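Local coordinates for protein antigen TpF1 (Treponema pallidum, PDB 2FJC) that binds ferric iron as a Dps-family mini-ferritin, probably oxidising and storing the metal inside a hollow shell of twelve subunits, at residues Ile97-Val100 with Ser101-Arg105. Sequence-based numbering, arbitrary orientation.
Sequences ITIV and SALAR
Fully extended from its backbone, with CG1 anti to N (chi1 180°) and CD1 anti again, Ile97 reaches past the first turn of helix 99-127 to Arg105 in the second, whose own chain runs straight from CG to NE and comes from the opposite direction. Ile97 CD1 lies over one face of the guanidinium, offset toward its rim and 3.3 Å from Arg105 NH1. The same CD1 is 4.0 Å from Ala102 CB; Ala102 adds only a methyl here, so the isoleucine branch can run close to the helix backbone, while Ile97 CG1 passes 3.8 Å from Ser101 CB. Thr98 takes the N-cap position; its side chain makes no capping bond, and its carbonyl accepts the first helical bond, from Ala102 N to Thr98 O at 2.9 Å. The next bond, Leu103 N to Ile99 O, is straighter, with an N-H...O angle of 171°. One turn apart, Ile99 and Leu103 point the same way, Ile99 CG2 4.0 Å from Leu103 CD1; both also meet Val47 of helix 44-71, and Leu103 faces helix 130-154, so they suit the bundle interior. Ile97 also packs on Ile39 of strand 39-40 and Tyr35 of helix 8-38, tying the strand-to-helix junction to both. Because a flat, delocalised cation tolerates an aliphatic group on its face, Arg105 can pack against Ile97 while NH1 keeps its salt bridge to Glu92, which probably restricts rotation of the guanidinium.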
# COMPACT_ATOMS: atom_id res chain seq x y z
N ILE B 97 18.91 27.93 19.97
CA ILE B 97 19.43 27.10 21.04
C ILE B 97 20.25 25.94 20.50
O ILE B 97 20.01 25.43 19.40
CB ILE B 97 18.27 26.55 21.89
CG1 ILE B 97 18.82 25.66 23.01
CG2 ILE B 97 17.30 25.77 21.01
CD1 ILE B 97 17.76 25.19 24.00
N THR B 98 21.24 25.56 21.28
CA THR B 98 22.14 24.46 20.96
C THR B 98 21.36 23.14 20.91
O THR B 98 20.37 22.98 21.61
CB THR B 98 23.22 24.41 22.05
OG1 THR B 98 24.42 25.03 21.56
CG2 THR B 98 23.50 23.02 22.50
N ILE B 99 21.82 22.20 20.09
CA ILE B 99 21.17 20.91 20.00
C ILE B 99 21.24 20.14 21.32
O ILE B 99 20.23 19.63 21.80
CB ILE B 99 21.77 20.07 18.86
CG1 ILE B 99 21.25 20.60 17.51
CG2 ILE B 99 21.41 18.59 19.05
CD1 ILE B 99 21.77 19.85 16.29
N VAL B 100 22.42 20.04 21.91
CA VAL B 100 22.54 19.30 23.16
C VAL B 100 21.74 19.99 24.25
O VAL B 100 21.18 19.34 25.12
CB VAL B 100 24.01 19.15 23.62
CG1 VAL B 100 24.82 18.42 22.57
CG2 VAL B 100 24.60 20.49 23.92
N SER B 101 21.68 21.30 24.20
CA SER B 101 20.96 22.06 25.19
C SER B 101 19.45 21.78 25.08
O SER B 101 18.76 21.61 26.09
CB SER B 101 21.26 23.55 24.99
OG SER B 101 20.86 24.29 26.11
N ALA B 102 18.95 21.74 23.85
CA ALA B 102 17.53 21.48 23.60
C ALA B 102 17.17 20.06 24.01
O ALA B 102 16.17 19.83 24.69
CB ALA B 102 17.20 21.68 22.13
N LEU B 103 17.99 19.10 23.61
CA LEU B 103 17.71 17.72 23.95
C LEU B 103 17.74 17.49 25.46
O LEU B 103 16.92 16.75 26.00
CB LEU B 103 18.70 16.78 23.25
CG LEU B 103 18.61 16.76 21.73
CD1 LEU B 103 19.58 15.71 21.18
CD2 LEU B 103 17.18 16.47 21.29
N ALA B 104 18.68 18.13 26.15
CA ALA B 104 18.79 17.97 27.59
C ALA B 104 17.52 18.48 28.25
O ALA B 104 17.06 17.92 29.24
CB ALA B 104 20.00 18.73 28.13
N ARG B 105 16.97 19.55 27.69
CA ARG B 105 15.75 20.10 28.25
C ARG B 105 14.53 19.22 27.99
O ARG B 105 13.69 19.06 28.89
CB ARG B 105 15.51 21.52 27.72
CG ARG B 105 16.58 22.48 28.17
CD ARG B 105 16.38 23.89 27.67
NE ARG B 105 17.61 24.65 27.85
CZ ARG B 105 17.79 25.90 27.44
NH1 ARG B 105 16.81 26.56 26.83
NH2 ARG B 105 18.97 26.49 27.62